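Local atomic coordinates of mitochondrial edited mRNA stability factor 1 (PDB entry 6NL1), a protein that probably processes the 5' ends of mitochondrial mRNAs and stabilises edited transcripts in Trypanosoma brucei, acting as a Nudix-type RNA-binding protein. Residues Leu110-Ser115 / Glu165-Val170; Lys126-Val131 / His187-Ala192; Ser299-Glu304 / Cys343-Ala348. All coordinates share one frame; numbering follows the deposited sequence.

Contact 1 of 3, residues Leu110-Ser115 / Glu165-Val170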
loop_
_atom_site.group_PDB
_atom_site.type_symbol
_atom_site.label_atom_id
_atom_site.label_comp_id
_atom_site.label_asym_id
_atom_site.label_seq_id
_atom_site.Cartn_x
_atom_site.Cartn_y
_atom_site.Cartn_z
ATOM N N LEU A 110 11.889 10.021 -4.946
ATOM C CA LEU A 110 12.786 8.872 -4.840
ATOM C C LEU A 110 12.674 8.166 -3.484
ATOM O O LEU A 110 12.647 6.941 -3.415
ATOM C CB LEU A 110 14.237 9.300 -5.116
ATOM C CG LEU A 110 14.461 9.962 -6.488
ATOM C CD1 LEU A 110 15.926 10.276 -6.739
ATOM C CD2 LEU A 110 13.909 9.084 -7.609
ATOM N N ALA A 111 12.589 8.941 -2.409
ATOM C CA ALA A 111 12.588 8.372 -1.063
ATOM C C ALA A 111 11.425 7.412 -0.847
ATOM O O ALA A 111 11.564 6.407 -0.148
ATOM C CB ALA A 111 12.572 9.469 -0.006
ATOM N N ARG A 112 10.278 7.700 -1.455
ATOM C CA ARG A 112 9.137 6.821 -1.264
ATOM C C ARG A 112 9.401 5.419 -1.825
ATOM O O ARG A 112 8.734 4.466 -1.441
ATOM C CB ARG A 112 7.878 7.414 -1.877
ATOM C CG ARG A 112 7.812 7.286 -3.382
ATOM C CD ARG A 112 6.447 7.724 -3.860
ATOM N NE ARG A 112 6.183 9.083 -3.426
ATOM C CZ ARG A 112 6.165 10.131 -4.241
ATOM N NH1 ARG A 112 6.370 9.956 -5.543
ATOM N NH2 ARG A 112 5.930 11.346 -3.751
ATOM N N LYS A 113 10.383 5.295 -2.714
ATOM C CA LYS A 113 10.681 4.008 -3.351
ATOM C C LYS A 113 11.473 3.061 -2.461
ATOM O O LYS A 113 11.560 1.868 -2.744
ATOM C CB LYS A 113 11.415 4.224 -4.678
ATOM C CG LYS A 113 10.563 5.001 -5.707
ATOM C CD LYS A 113 11.319 5.211 -7.016
ATOM C CE LYS A 113 10.443 5.876 -8.073
ATOM N NZ LYS A 113 11.208 6.033 -9.345
ATOM N N VAL A 114 12.055 3.596 -1.394
ATOM C CA VAL A 114 12.852 2.791 -0.485
ATOM C C VAL A 114 12.171 2.707 0.870
ATOM O O VAL A 114 12.727 2.168 1.823
ATOM C CB VAL A 114 14.269 3.370 -0.288
ATOM C CG1 VAL A 114 14.989 3.453 -1.623
ATOM C CG2 VAL A 114 14.205 4.735 0.384
ATOM N N SER A 115 10.959 3.234 0.965
ATOM C CA SER A 115 10.298 3.289 2.262
ATOM C C SER A 115 8.919 2.669 2.203
ATOM O O SER A 115 8.741 1.517 2.590
ATOM C CB SER A 115 10.224 4.734 2.759
ATOM O OG SER A 115 9.717 5.579 1.738
ATOM N N GLU A 165 5.169 22.547 -4.734
ATOM C CA GLU A 165 4.221 22.413 -5.834
ATOM C C GLU A 165 3.518 21.065 -5.771
ATOM O O GLU A 165 2.299 20.992 -5.897
ATOM C CB GLU A 165 4.940 22.533 -7.180
ATOM C CG GLU A 165 5.698 23.833 -7.387
ATOM C CD GLU A 165 4.854 24.902 -8.046
ATOM O OE1 GLU A 165 3.628 24.699 -8.182
ATOM O OE2 GLU A 165 5.422 25.945 -8.435
ATOM N N THR A 166 4.298 19.996 -5.595
ATOM C CA THR A 166 3.757 18.637 -5.556
ATOM C C THR A 166 4.500 17.786 -4.525
ATOM O O THR A 166 5.614 18.120 -4.117
ATOM C CB THR A 166 3.897 17.913 -6.924
ATOM O OG1 THR A 166 5.268 17.567 -7.139
ATOM C CG2 THR A 166 3.409 18.782 -8.089
ATOM N N ALA A 167 3.888 16.674 -4.123
ATOM C CA ALA A 167 4.534 15.712 -3.229
ATOM C C ALA A 167 5.925 15.314 -3.728
ATOM O O ALA A 167 6.863 15.159 -2.939
ATOM C CB ALA A 167 3.673 14.477 -3.075
ATOM N N ASP A 168 6.055 15.125 -5.037
ATOM C CA ASP A 168 7.342 14.740 -5.617
ATOM C C ASP A 168 8.474 15.690 -5.247
ATOM O O ASP A 168 9.625 15.265 -5.125
ATOM C CB ASP A 168 7.244 14.597 -7.143
ATOM C CG ASP A 168 6.633 13.266 -7.563
ATOM O OD1 ASP A 168 6.459 12.393 -6.688
ATOM O OD2 ASP A 168 6.336 13.093 -8.762
ATOM N N ASP A 169 8.146 16.967 -5.052
ATOM C CA ASP A 169 9.171 17.987 -4.813
ATOM C C ASP A 169 9.633 18.063 -3.358
ATOM O O ASP A 169 10.642 18.706 -3.051
ATOM C CB ASP A 169 8.672 19.368 -5.261
ATOM C CG ASP A 169 8.248 19.388 -6.719
ATOM O OD1 ASP A 169 7.059 19.670 -6.991
ATOM O OD2 ASP A 169 9.103 19.114 -7.588
ATOM N N VAL A 170 8.887 17.435 -2.458
ATOM C CA VAL A 170 9.224 17.513 -1.036
ATOM C C VAL A 170 10.649 17.026 -0.749
ATOM O O VAL A 170 11.034 15.921 -1.139
ATOM C CB VAL A 170 8.184 16.767 -0.176
ATOM C CG1 VAL A 170 8.610 16.753 1.288
ATOM C CG2 VAL A 170 6.797 17.442 -0.350
#
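Arg112 and Asp168 form a salt bridge between the segment 110-115, which carries the end region of helix 108-111 just after strand 100-107 of the four-stranded antiparallel sheet, and a 3-10 turn at residues 167-169 that leads into the neighbouring strand 171-178. The two side chains meet at roughly a right angle. Arg112 starts with CG lodged between its backbone N and carbonyl carbon (chi1 77°), then bends at chi3, which carries the guanidinium out toward the turn. Its NH1 donates to OD1 of Asp168 at 2.7 Å with an N-H...O angle of 159°. The oxygen lies almost in the guanidinium plane and is met nearly along its own C-O axis, while the carboxylate itself is rotated 34° from that plane. A weak second bond runs from Arg112 NH2 to the same Asp168 OD1 at 3.2 Å, so one oxygen takes both nitrogens and the pair is not the bidentate arrangement with two oxygens.

Arg112 NH2 also approaches the methyl of Ala167 obliquely, 3.9 Å from CB. The guanidinium has a further partner, the carbonyl O of Tyr285, to which NH2 donates, and Tyr278 touches both Arg112 and Asp168. These bonds would limit rotation of the group. The side chain of Val288, a residue seen to contact GDP in another structure of this protein, lies about 4 Å from that of Arg112, so the salt bridge probably borders the nucleotide site, empty of GDP here. Within 110-115, Ala111 O accepts from Val114 N and, at the opposite face of its plane, from Ser115 OG at 2.8 Å.

Contact 2 of 3, residues Lys126-Val131 / His187-Ala192. With SO4 (sulfate ion), chain C.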
loop_
_atom_site.group_PDB
_atom_site.type_symbol
_atom_site.label_atom_id
_atom_site.label_comp_id
_atom_site.label_asym_id
_atom_site.label_seq_id
_atom_site.Cartn_x
_atom_site.Cartn_y
_atom_site.Cartn_z
ATOM N N LYS A 126 15.537 -4.011 5.273
ATOM C CA LYS A 126 16.046 -4.493 6.549
ATOM C C LYS A 126 16.196 -6.012 6.525
ATOM O O LYS A 126 17.192 -6.558 7.001
ATOM C CB LYS A 126 15.146 -4.079 7.717
ATOM C CG LYS A 126 15.670 -4.611 9.044
ATOM C CD LYS A 126 14.856 -4.126 10.218
ATOM C CE LYS A 126 15.209 -2.701 10.589
ATOM N NZ LYS A 126 14.388 -2.222 11.739
ATOM N N TYR A 127 15.198 -6.683 5.965
ATOM C CA TYR A 127 15.212 -8.130 5.865
ATOM C C TYR A 127 16.429 -8.594 5.061
ATOM O O TYR A 127 17.079 -9.574 5.407
ATOM C CB TYR A 127 13.919 -8.629 5.199
ATOM C CG TYR A 127 13.997 -10.075 4.752
ATOM C CD1 TYR A 127 14.019 -11.110 5.686
ATOM C CD2 TYR A 127 14.070 -10.409 3.402
ATOM C CE1 TYR A 127 14.107 -12.449 5.290
ATOM C CE2 TYR A 127 14.146 -11.741 2.992
ATOM C CZ TYR A 127 14.168 -12.757 3.949
ATOM O OH TYR A 127 14.254 -14.079 3.571
ATOM N N ARG A 128 16.734 -7.880 3.987
ATOM C CA ARG A 128 17.821 -8.284 3.106
ATOM C C ARG A 128 19.211 -7.926 3.627
ATOM O O ARG A 128 20.163 -8.641 3.349
ATOM C CB ARG A 128 17.640 -7.674 1.718
ATOM C CG ARG A 128 16.515 -8.277 0.875
ATOM C CD ARG A 128 16.362 -7.432 -0.378
ATOM N NE ARG A 128 15.473 -7.998 -1.389
ATOM C CZ ARG A 128 15.884 -8.784 -2.379
ATOM N NH1 ARG A 128 17.166 -9.131 -2.473
ATOM N NH2 ARG A 128 15.008 -9.235 -3.268
ATOM N N THR A 129 19.335 -6.830 4.376
ATOM C CA THR A 129 20.658 -6.319 4.718
ATOM C C THR A 129 20.863 -6.036 6.209
ATOM O O THR A 129 21.991 -5.814 6.647
ATOM C CB THR A 129 20.967 -4.994 3.949
ATOM O OG1 THR A 129 20.114 -3.945 4.436
ATOM C CG2 THR A 129 20.760 -5.164 2.441
ATOM N N GLY A 130 19.784 -6.004 6.983
ATOM C CA GLY A 130 19.883 -5.624 8.386
ATOM C C GLY A 130 19.854 -4.122 8.630
ATOM O O GLY A 130 19.781 -3.669 9.776
ATOM N N VAL A 131 19.904 -3.340 7.559
ATOM C CA VAL A 131 19.935 -1.881 7.686
ATOM C C VAL A 131 18.577 -1.290 8.050
ATOM O O VAL A 131 17.549 -1.634 7.467
ATOM C CB VAL A 131 20.452 -1.218 6.386
ATOM C CG1 VAL A 131 20.209 0.309 6.403
ATOM C CG2 VAL A 131 21.930 -1.554 6.193
ATOM N N HIS A 187 22.619 0.194 0.021
ATOM C CA HIS A 187 22.849 1.228 -0.994
ATOM C C HIS A 187 22.643 0.697 -2.422
ATOM O O HIS A 187 21.987 1.334 -3.239
ATOM C CB HIS A 187 24.267 1.792 -0.840
ATOM C CG HIS A 187 24.721 2.625 -1.997
ATOM N ND1 HIS A 187 24.329 3.937 -2.172
ATOM C CD2 HIS A 187 25.533 2.338 -3.042
ATOM C CE1 HIS A 187 24.882 4.418 -3.269
ATOM N NE2 HIS A 187 25.616 3.465 -3.819
ATOM N N LYS A 188 23.198 -0.478 -2.711
ATOM C CA LYS A 188 23.049 -1.098 -4.028
ATOM C C LYS A 188 21.586 -1.410 -4.338
ATOM O O LYS A 188 21.113 -1.191 -5.454
ATOM C CB LYS A 188 23.885 -2.380 -4.113
ATOM C CG LYS A 188 25.119 -2.264 -4.984
ATOM C CD LYS A 188 25.820 -0.928 -4.759
ATOM C CE LYS A 188 26.803 -0.619 -5.883
ATOM N NZ LYS A 188 26.900 0.844 -6.163
ATOM N N LEU A 189 20.873 -1.927 -3.342
ATOM C CA LEU A 189 19.463 -2.249 -3.508
ATOM C C LEU A 189 18.607 -1.001 -3.738
ATOM O O LEU A 189 17.612 -1.044 -4.460
ATOM C CB LEU A 189 18.949 -3.039 -2.300
ATOM C CG LEU A 189 19.548 -4.442 -2.176
ATOM C CD1 LEU A 189 19.238 -5.050 -0.816
ATOM C CD2 LEU A 189 19.049 -5.351 -3.299
ATOM N N MET A 190 18.985 0.104 -3.111
ATOM C CA MET A 190 18.214 1.334 -3.233
ATOM C C MET A 190 18.363 1.905 -4.640
ATOM O O MET A 190 17.391 2.390 -5.228
ATOM C CB MET A 190 18.661 2.346 -2.173
ATOM C CG MET A 190 18.312 1.904 -0.747
ATOM S SD MET A 190 19.207 2.813 0.522
ATOM C CE MET A 190 18.574 4.473 0.271
ATOM N N GLU A 191 19.576 1.827 -5.186
ATOM C CA GLU A 191 19.811 2.300 -6.548
ATOM C C GLU A 191 18.978 1.514 -7.543
ATOM O O GLU A 191 18.429 2.087 -8.478
ATOM C CB GLU A 191 21.292 2.259 -6.905
ATOM C CG GLU A 191 22.104 3.278 -6.136
ATOM C CD GLU A 191 23.521 3.402 -6.637
ATOM O OE1 GLU A 191 24.108 4.496 -6.471
ATOM O OE2 GLU A 191 24.055 2.410 -7.183
ATOM N N ALA A 192 18.845 0.209 -7.318
ATOM C CA ALA A 192 17.986 -0.610 -8.168
ATOM C C ALA A 192 16.526 -0.243 -7.953
ATOM O O ALA A 192 15.744 -0.172 -8.903
ATOM C CB ALA A 192 18.200 -2.094 -7.890
HETATM S S SO4 C . 11.122 -2.284 9.996
HETATM O O1 SO4 C . 11.404 -2.136 11.424
HETATM O O2 SO4 C . 11.107 -3.706 9.659
HETATM O O3 SO4 C . 9.816 -1.701 9.683
HETATM O O4 SO4 C . 12.158 -1.599 9.222
#
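Leu189 of helix 180-193 reaches out to Arg128 and Thr129 at the C-terminal end of helix 120-129. CB points toward the other helix. CG sits anti to the carbonyl carbon (chi1 -68°), and with chi2 at 168° the branch ending in CD1 becomes the foremost part of the residue. Leu189 CD1 touches the CG2 methyl of Thr129 at 3.6 Å, the two side chains reaching toward each other tip to tip. Leu189 CD1 also lies 3.8 Å from CD of Arg128, whose chain runs extended from CG to NE, and comes near Arg128 CB. The other methyl, CD2, lies obliquely to the Arg128 guanidinium. The contact across the pair is thus wholly van der Waals in character, and Tyr247 from a loop touches both Leu189 and Arg128.

The two helices pack beside each other next to the four-stranded antiparallel sheet: Met190 and Val131 both reach Leu176 of strand 171-178, while the end of the first helix turns into strand 132-137. Thr129 forms an ST turn there, its OG1 accepting from Val131 N at 3.2 Å while also being bonded to the carbonyl O of Leu125. Its CG2 is thereby directed at the leucine. Between Thr129 and Val131, Gly130 is the first residue to leave helical angles, with a positive phi (84°), where the helix ends.

The polar end of Arg128 turns back to its own helix, where NE pairs with Glu124. Lys126, farther from Leu189, bends at chi3 and donates from NZ to O1 of a sulfate ion at 3.0 Å; that sulfate, probably from the crystallisation liquor, is also held by Arg119.

Contact 3 of 3, residues Ser299-Glu304 / Cys343-Ala348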
loop_
_atom_site.group_PDB
_atom_site.type_symbol
_atom_site.label_atom_id
_atom_site.label_comp_id
_atom_site.label_asym_id
_atom_site.label_seq_id
_atom_site.Cartn_x
_atom_site.Cartn_y
_atom_site.Cartn_z
ATOM N N SER A 299 -18.778 -17.221 -11.401
ATOM C CA SER A 299 -19.553 -16.623 -10.317
ATOM C C SER A 299 -19.624 -17.508 -9.072
ATOM O O SER A 299 -19.820 -17.010 -7.965
ATOM C CB SER A 299 -20.963 -16.258 -10.792
ATOM O OG SER A 299 -21.681 -17.418 -11.159
ATOM N N ASP A 300 -19.456 -18.814 -9.251
ATOM C CA ASP A 300 -19.534 -19.750 -8.130
ATOM C C ASP A 300 -18.158 -20.179 -7.625
ATOM O O ASP A 300 -18.032 -21.198 -6.947
ATOM C CB ASP A 300 -20.369 -20.980 -8.512
ATOM C CG ASP A 300 -19.687 -21.853 -9.559
ATOM O OD1 ASP A 300 -20.130 -23.004 -9.756
ATOM O OD2 ASP A 300 -18.704 -21.398 -10.185
ATOM N N ILE A 301 -17.131 -19.410 -7.966
ATOM C CA ILE A 301 -15.780 -19.710 -7.513
ATOM C C ILE A 301 -15.732 -19.756 -5.987
ATOM O O ILE A 301 -16.414 -18.982 -5.310
ATOM C CB ILE A 301 -14.763 -18.671 -8.019
ATOM C CG1 ILE A 301 -13.340 -19.084 -7.625
ATOM C CG2 ILE A 301 -15.097 -17.275 -7.475
ATOM C CD1 ILE A 301 -12.268 -18.272 -8.285
ATOM N N ARG A 302 -14.936 -20.674 -5.448
ATOM C CA ARG A 302 -14.796 -20.794 -4.004
ATOM C C ARG A 302 -13.717 -19.852 -3.494
ATOM O O ARG A 302 -12.564 -19.913 -3.920
ATOM C CB ARG A 302 -14.473 -22.231 -3.598
ATOM C CG ARG A 302 -14.612 -22.483 -2.104
ATOM C CD ARG A 302 -14.180 -23.890 -1.732
ATOM N NE ARG A 302 -12.758 -24.096 -1.981
ATOM C CZ ARG A 302 -12.135 -25.260 -1.825
ATOM N NH1 ARG A 302 -12.812 -26.327 -1.425
ATOM N NH2 ARG A 302 -10.835 -25.357 -2.073
ATOM N N VAL A 303 -14.107 -18.968 -2.586
ATOM C CA VAL A 303 -13.183 -18.006 -2.009
ATOM C C VAL A 303 -12.817 -18.441 -0.590
ATOM O O VAL A 303 -13.691 -18.652 0.245
ATOM C CB VAL A 303 -13.825 -16.620 -1.947
ATOM C CG1 VAL A 303 -12.842 -15.608 -1.377
ATOM C CG2 VAL A 303 -14.327 -16.205 -3.331
ATOM N N GLU A 304 -11.529 -18.579 -0.315
ATOM C CA GLU A 304 -11.102 -19.018 1.007
ATOM C C GLU A 304 -10.838 -17.861 1.965
ATOM O O GLU A 304 -11.064 -17.987 3.161
ATOM C CB GLU A 304 -9.882 -19.927 0.902
ATOM C CG GLU A 304 -10.176 -21.211 0.142
ATOM C CD GLU A 304 -9.116 -22.260 0.348
ATOM O OE1 GLU A 304 -9.402 -23.252 1.053
ATOM O OE2 GLU A 304 -8.001 -22.095 -0.193
ATOM N N CYS A 343 -14.653 -11.822 2.913
ATOM C CA CYS A 343 -14.839 -11.293 1.560
ATOM C C CYS A 343 -16.309 -11.077 1.215
ATOM O O CYS A 343 -17.182 -11.768 1.743
ATOM C CB CYS A 343 -14.200 -12.226 0.530
ATOM S SG CYS A 343 -12.406 -12.366 0.668
ATOM N N ALA A 344 -16.561 -10.107 0.334
ATOM C CA ALA A 344 -17.895 -9.823 -0.193
ATOM C C ALA A 344 -17.845 -9.546 -1.695
ATOM O O ALA A 344 -16.880 -8.957 -2.190
ATOM C CB ALA A 344 -18.511 -8.615 0.528
ATOM N N TRP A 345 -18.894 -9.953 -2.410
ATOM C CA TRP A 345 -19.106 -9.518 -3.791
ATOM C C TRP A 345 -19.934 -8.246 -3.777
ATOM O O TRP A 345 -21.062 -8.241 -3.285
ATOM C CB TRP A 345 -19.840 -10.580 -4.613
ATOM C CG TRP A 345 -19.029 -11.806 -4.885
ATOM C CD1 TRP A 345 -19.173 -13.039 -4.299
ATOM C CD2 TRP A 345 -17.940 -11.922 -5.805
ATOM N NE1 TRP A 345 -18.242 -13.912 -4.806
ATOM C CE2 TRP A 345 -17.473 -13.253 -5.731
ATOM C CE3 TRP A 345 -17.314 -11.032 -6.685
ATOM C CZ2 TRP A 345 -16.412 -13.714 -6.505
ATOM C CZ3 TRP A 345 -16.259 -11.491 -7.454
ATOM C CH2 TRP A 345 -15.818 -12.822 -7.360
ATOM N N MET A 346 -19.383 -7.168 -4.321
ATOM C CA MET A 346 -20.056 -5.874 -4.257
ATOM C C MET A 346 -20.028 -5.115 -5.569
ATOM O O MET A 346 -19.029 -5.141 -6.284
ATOM C CB MET A 346 -19.420 -5.014 -3.162
ATOM C CG MET A 346 -19.594 -5.592 -1.746
ATOM S SD MET A 346 -19.206 -4.430 -0.412
ATOM C CE MET A 346 -19.940 -5.270 0.988
ATOM N N LYS A 347 -21.129 -4.427 -5.865
ATOM C CA LYS A 347 -21.217 -3.546 -7.018
ATOM C C LYS A 347 -20.736 -2.153 -6.665
ATOM O O LYS A 347 -21.076 -1.623 -5.613
ATOM C CB LYS A 347 -22.661 -3.437 -7.512
ATOM C CG LYS A 347 -23.194 -4.681 -8.187
ATOM C CD LYS A 347 -24.578 -4.420 -8.743
ATOM C CE LYS A 347 -25.072 -5.595 -9.571
ATOM N NZ LYS A 347 -26.435 -5.325 -10.097
ATOM N N ALA A 348 -19.970 -1.543 -7.562
ATOM C CA ALA A 348 -19.591 -0.152 -7.380
ATOM C C ALA A 348 -20.812 0.753 -7.199
ATOM O O ALA A 348 -20.788 1.674 -6.383
ATOM C CB ALA A 348 -18.746 0.320 -8.534
HETATM O O HOH W 1 -18.341 -17.178 -5.434
#
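Cys343, the first residue of 343-348, meets Val303 of the loop that follows strand 290-296. Its CB points toward the loop, and Cys343 SG, beside the backbone N (chi1 -64°), comes to 3.9 Å from CG1 of Val303. Val303 CG1 also lies 4.1 Å from Cys343 CB, so it rests against the base of the side chain as well as its sulfur. Leu220 of strand 216-223 touches Cys343 too.

Ala344 faces the other way, against Trp333 of helix 328-336, and its backbone pairs with Met219. Trp345 then turns toward the loop again. Its benzo edge is approached near the ring plane by CG2 of Ile301, 3.9 Å from Trp345 CZ2, with the two side chains at about a right angle. Ile301 places that methyl between its backbone N and carbonyl carbon. The indole nitrogen adds a water-mediated link: the water donates to the carbonyl O of Ser299 at 2.9 Å and to the carbonyl O of Ile301 at 2.6 Å, while accepting a weak bond from Trp345 NE1. Arg207 ties the same two parts together, making a cation-pi contact with Trp345 and donating to the carbonyl O of Ser299. A sulfate ion, probably from the crystallisation liquor, comes within about 3 Å of the Trp345 side chain at the nearest atoms.

Met346 returns to the Trp333 side, and Lys347 occupies the N-cap position of helix 348-354. This is the usual alternation of a beta strand, one face under loop 299-304 and the other under helix 328-336, consistent with the mixed sheet of a helix-flanked Nudix fold.

From the N terminus, after strands 84-86 and 100-107, the chain enters helix 108-111, where contact 1 opens, and then helix 120-129, where contact 2 opens. Contact 1 closes at 165-170, ahead of strand 171-178, and contact 2 closes afterwards on helix 180-193, so the two cross along the chain. They also touch in space, Val114 CG1 lying 3.8 Å from Met190 CG, and together they tie helices 108-111, 120-129 and 180-193 and the 3-10 turn before strand 171-178 to one another beside the four-stranded sheet. Contact 3 follows in series within the mixed-sheet part, joining the loop after strand 290-296 to strand 343-346, on the opposite side of the chain's centre.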